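Local coordinates for 4-oxalocrotonate decarboxylase NahK (Pseudomonas putida, PDB 5D2K), which catalyses the metal-assisted decarboxylation of (3E)-2-oxohex-3-enedioate to 2-oxopent-4-enoate and carbon dioxide in aromatic hydrocarbon breakdown, at residues A[51-54]-A[55-58]; A[129-132]-A[133-136]. The protein carries 1 engineered substitution. All blocks are in the same frame, centred on the assembly; numbering follows the deposited sequence.

Contact 1 (A[51-54]-A[55-58]); sequences QWEI and RRRK. With EDO (1,2-ethanediol), chain E.
Glu53 and Arg56 form an i to i+3 salt bridge on two turns of the helix 44-60, a worked case of side chains three or four residues apart pairing along a helical face. Behind them run the i to i+4 backbone bonds, among them Arg57 N to Glu53 O and Lys58 N to Ile54 O. The arginine presents its flank: NE reaches Glu53 OE1 at 2.9 Å, and NH2 reaches Glu53 OE2, also at 2.9 Å. Both oxygens are met on the syn side and lie almost in the guanidinium plane, while the carboxylate is turned 29° from it. Glu53 gets there by setting CG anti to its backbone N and then bending at chi2 (58°), which carries the acid forward along the helix to the flank of Arg56. A water completes the cluster, donating a hydrogen bond to Glu53 OE2 (2.7 Å) and accepting one from Arg57 NH1; Arg57 NE is engaged by Glu23 of helix 12-27. A leucine in place of Glu53 would probably leave the guanidinium of Arg56 without its charged mate and free to turn, and the water bound to Arg57 NH1 without its acceptor. One step round the helix, Trp52 and Arg55 extend the same way with indole and guanidinium planes only 4° apart; NH1 of Arg55 lies 3.8 Å from Trp52 CZ3, and its CD 4.0 Å from Trp52 CE3. The Trp52 NE1 bonds to Tyr88 OH, and Arg55 NE pairs with Glu59. On the buried side Ile54 lies alongside Lys58, whose ammonium meets Tyr94, Glu23 and Glu26. The far end of Arg55 clasps an ethanediol, probably from the crystallisation liquor: NH1 bonds to its O2 at 2.8 Å and NH2 to its O1 at 2.9 Å.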
loop_
_atom_site.group_PDB
_atom_site.type_symbol
_atom_site.label_atom_id
_atom_site.label_comp_id
_atom_site.label_asym_id
_atom_site.label_seq_id
_atom_site.Cartn_x
_atom_site.Cartn_y
_atom_site.Cartn_z
ATOM N N GLN A 51 11.515 5.906 -6.052
ATOM C CA GLN A 51 10.121 5.489 -6.179
ATOM C C GLN A 51 9.358 6.309 -7.218
ATOM O O GLN A 51 8.628 5.751 -8.053
ATOM C CB GLN A 51 9.391 5.589 -4.835
ATOM C CG GLN A 51 7.974 4.999 -4.913
ATOM C CD GLN A 51 7.131 5.317 -3.698
ATOM O OE1 GLN A 51 6.166 6.083 -3.782
ATOM N NE2 GLN A 51 7.469 4.710 -2.563
ATOM N N TRP A 52 9.515 7.634 -7.174
ATOM C CA TRP A 52 8.795 8.476 -8.117
ATOM C C TRP A 52 9.338 8.312 -9.541
ATOM O O TRP A 52 8.614 8.523 -10.514
ATOM C CB TRP A 52 8.838 9.951 -7.687
ATOM C CG TRP A 52 7.881 10.298 -6.570
ATOM C CD1 TRP A 52 8.098 10.142 -5.237
ATOM C CD2 TRP A 52 6.566 10.874 -6.700
ATOM N NE1 TRP A 52 7.005 10.584 -4.520
ATOM C CE2 TRP A 52 6.050 11.032 -5.397
ATOM C CE3 TRP A 52 5.777 11.260 -7.793
ATOM C CZ2 TRP A 52 4.779 11.568 -5.150
ATOM C CZ3 TRP A 52 4.513 11.798 -7.549
ATOM C CH2 TRP A 52 4.029 11.940 -6.236
ATOM N N GLU A 53 10.601 7.907 -9.674
ATOM C CA GLU A 53 11.128 7.609 -10.998
ATOM C C GLU A 53 10.528 6.306 -11.527
ATOM O O GLU A 53 10.248 6.200 -12.715
ATOM C CB GLU A 53 12.660 7.547 -10.983
ATOM C CG GLU A 53 13.309 7.056 -12.276
ATOM C CD GLU A 53 12.998 7.855 -13.530
ATOM O OE1 GLU A 53 12.487 9.001 -13.456
ATOM O OE2 GLU A 53 13.293 7.313 -14.624
ATOM N N ILE A 54 10.307 5.325 -10.655
ATOM C CA ILE A 54 9.619 4.108 -11.085
ATOM C C ILE A 54 8.203 4.463 -11.536
ATOM O O ILE A 54 7.735 3.984 -12.576
ATOM C CB ILE A 54 9.582 3.047 -9.967
ATOM C CG1 ILE A 54 11.010 2.574 -9.641
ATOM C CG2 ILE A 54 8.738 1.862 -10.387
ATOM C CD1 ILE A 54 11.074 1.561 -8.497
ATOM N N ARG A 55 7.523 5.313 -10.764
ATOM C CA ARG A 55 6.212 5.808 -11.191
ATOM C C ARG A 55 6.268 6.434 -12.591
ATOM O O ARG A 55 5.400 6.158 -13.429
ATOM C CB ARG A 55 5.649 6.826 -10.182
ATOM C CG ARG A 55 4.253 7.315 -10.553
ATOM C CD ARG A 55 3.706 8.346 -9.573
ATOM N NE ARG A 55 2.498 8.968 -10.121
ATOM C CZ ARG A 55 1.505 9.452 -9.379
ATOM N NH1 ARG A 55 1.574 9.398 -8.059
ATOM N NH2 ARG A 55 0.443 9.990 -9.968
ATOM N N ARG A 56 7.291 7.260 -12.846
ATOM C CA ARG A 56 7.451 7.888 -14.148
ATOM C C ARG A 56 7.667 6.850 -15.264
ATOM O O ARG A 56 7.088 6.970 -16.347
ATOM C CB ARG A 56 8.612 8.891 -14.135
ATOM C CG ARG A 56 8.630 9.779 -15.382
ATOM C CD ARG A 56 10.038 10.293 -15.700
ATOM N NE ARG A 56 10.962 9.185 -15.927
ATOM C CZ ARG A 56 11.034 8.480 -17.053
ATOM N NH1 ARG A 56 10.238 8.762 -18.080
ATOM N NH2 ARG A 56 11.897 7.480 -17.149
ATOM N N ARG A 57 8.478 5.832 -14.995
ATOM C CA ARG A 57 8.690 4.768 -15.973
ATOM C C ARG A 57 7.360 4.110 -16.348
ATOM O O ARG A 57 7.092 3.838 -17.522
ATOM C CB ARG A 57 9.667 3.721 -15.426
ATOM C CG ARG A 57 11.096 4.245 -15.229
ATOM C CD ARG A 57 12.001 3.181 -14.578
ATOM N NE ARG A 57 12.190 1.997 -15.416
ATOM C CZ ARG A 57 13.065 1.920 -16.419
ATOM N NH1 ARG A 57 13.853 2.953 -16.711
ATOM N NH2 ARG A 57 13.159 0.803 -17.132
ATOM N N LYS A 58 6.520 3.866 -15.346
ATOM C CA LYS A 58 5.255 3.201 -15.609
ATOM C C LYS A 58 4.310 4.120 -16.374
ATOM O O LYS A 58 3.648 3.678 -17.313
ATOM C CB LYS A 58 4.610 2.720 -14.297
ATOM C CG LYS A 58 5.407 1.601 -13.639
ATOM C CD LYS A 58 4.586 0.882 -12.568
ATOM C CE LYS A 58 5.403 -0.181 -11.852
ATOM N NZ LYS A 58 5.986 -1.204 -12.801
HETATM C C1 EDO E . -2.450 10.038 -7.602
HETATM O O1 EDO E . -2.211 10.392 -8.969
HETATM C C2 EDO E . -1.775 11.063 -6.706
HETATM O O2 EDO E . -0.354 10.886 -6.731
HETATM O O HOH W 1 14.851 5.147 -15.066
#

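Contact 2 (A[129-132]-A[133-136]); sequences GCHL and GDVI
His131 and Asp134 hold together the start of the short, weakly bonded helix 132-135, which lies within the fumarylacetoacetate hydrolase C-terminal family region. It illustrates how one helical turn can be secured by a side chain folding back on the backbone that leads into it. Asp134 OD2 accepts the backbone N-H of His131 at 2.8 Å through its anti lone pair, and in return Asp134 N donates to His131 O at 2.9 Å. The pair thus closes a reciprocal loop between residues three apart. With Asp134 CG beside its own backbone N (chi1 -67°), the carboxylate is carried back toward the preceding chain instead of onward along the helix. A second bond of the same i to i+3 spacing runs from Val135 N to Leu132 O, 3.1 Å; its donor stands 58° out of the carbonyl plane, in keeping with a tightly wound turn. Val135 N also makes a weak hydrogen bond to His131 O.

The two sides of the turn differ in character. Inward, Cys130 and Val135 are buried: SG of Cys130 lies 3.9 Å from Val135 CG2, and that same methyl also rests by His131 O. Beyond the turn, Val135 packs on Val217 and Ala218 of helix 213-225, Leu132 touches Leu214 and Ser215, and Cys130 N is tied to Asn222, so the turn sits on that helix. Outward, His131, Gly133, Asp134 and Ile136 are exposed; here the His131-Asp134 bonds hold the turn, while the apolar contacts thin out. Ile136 brings CG1 to 3.4 Å from Leu132 O. The imidazole runs alongside the Asp134 carboxylate, their planes 42° apart, and turns an edge to it, with CD2 of His131 3.8 Å from Asp134 OD2.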
loop_
_atom_site.group_PDB
_atom_site.type_symbol
_atom_site.label_atom_id
_atom_site.label_comp_id
_atom_site.label_asym_id
_atom_site.label_seq_id
_atom_site.Cartn_x
_atom_site.Cartn_y
_atom_site.Cartn_z
ATOM N N GLY A 129 0.701 20.316 7.739
ATOM C CA GLY A 129 -0.251 20.625 8.787
ATOM C C GLY A 129 -1.663 20.144 8.526
ATOM O O GLY A 129 -2.613 20.670 9.100
ATOM N N CYS A 130 -1.814 19.157 7.649
ATOM C CA CYS A 130 -3.115 18.516 7.453
ATOM C C CYS A 130 -3.517 17.735 8.700
ATOM O O CYS A 130 -2.748 16.922 9.197
ATOM C CB CYS A 130 -3.081 17.584 6.234
ATOM S SG CYS A 130 -4.716 16.962 5.712
ATOM N N HIS A 131 -4.720 17.996 9.211
ATOM C CA HIS A 131 -5.217 17.322 10.404
ATOM C C HIS A 131 -6.428 16.463 10.075
ATOM O O HIS A 131 -7.017 16.577 9.005
ATOM C CB HIS A 131 -5.595 18.338 11.495
ATOM C CG HIS A 131 -4.447 19.174 11.970
ATOM N ND1 HIS A 131 -3.558 18.743 12.932
ATOM C CD2 HIS A 131 -4.049 20.421 11.623
ATOM C CE1 HIS A 131 -2.658 19.686 13.151
ATOM N NE2 HIS A 131 -2.931 20.713 12.367
ATOM N N LEU A 132 -6.796 15.610 11.017
ATOM C CA LEU A 132 -7.969 14.759 10.882
ATOM C C LEU A 132 -9.208 15.542 10.424
ATOM O O LEU A 132 -9.915 15.135 9.500
ATOM C CB LEU A 132 -8.222 14.058 12.225
ATOM C CG LEU A 132 -9.270 12.955 12.300
ATOM C CD1 LEU A 132 -8.994 11.906 11.249
ATOM C CD2 LEU A 132 -9.248 12.330 13.679
ATOM N N GLY A 133 -9.470 16.685 11.055
ATOM C CA GLY A 133 -10.612 17.501 10.674
ATOM C C GLY A 133 -10.597 18.058 9.257
ATOM O O GLY A 133 -11.645 18.397 8.717
ATOM N N ASP A 134 -9.412 18.162 8.661
ATOM C CA ASP A 134 -9.259 18.648 7.292
ATOM C C ASP A 134 -9.655 17.592 6.262
ATOM O O ASP A 134 -9.973 17.912 5.122
ATOM C CB ASP A 134 -7.805 19.073 7.034
ATOM C CG ASP A 134 -7.391 20.288 7.850
ATOM O OD1 ASP A 134 -8.090 21.320 7.779
ATOM O OD2 ASP A 134 -6.356 20.217 8.551
ATOM N N VAL A 135 -9.611 16.330 6.673
ATOM C CA VAL A 135 -9.773 15.203 5.758
ATOM C C VAL A 135 -11.238 14.824 5.561
ATOM O O VAL A 135 -11.641 14.363 4.497
ATOM C CB VAL A 135 -8.985 13.962 6.288
ATOM C CG1 VAL A 135 -9.352 12.682 5.541
ATOM C CG2 VAL A 135 -7.476 14.220 6.227
ATOM N N ILE A 136 -12.044 15.018 6.604
ATOM C CA ILE A 136 -13.357 14.378 6.676
ATOM C C ILE A 136 -14.250 14.696 5.480
ATOM O O ILE A 136 -14.740 13.787 4.817
ATOM C CB ILE A 136 -14.081 14.761 7.985
ATOM C CG1 ILE A 136 -13.235 14.313 9.185
ATOM C CG2 ILE A 136 -15.461 14.132 8.029
ATOM C CD1 ILE A 136 -13.652 14.979 10.513
#

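How the contacts relate
From the N terminus the chain passes through helix 12-27 and then helix 44-60, where contact 1 lies wholly within one continuous helix. It next runs through strands 65-71 and 87-92, on which contact 1 also rests, and through strand 112-121, which brings Glu114 and Glu116 to the magnesium ion, before turning into contact 2. Each contact joins adjoining segments, so neither closes a long loop; they follow in series and neither nest nor cross. The centres of contact 1 and contact 2 are about 28 Å apart, and the nearest atoms of contact 1 and contact 2 about 15 Å apart. Contact 1 ties the N-terminal helices to the mixed sheet, whereas contact 2 sets the connection between strands 112-121 and 139-149 against helix 213-225.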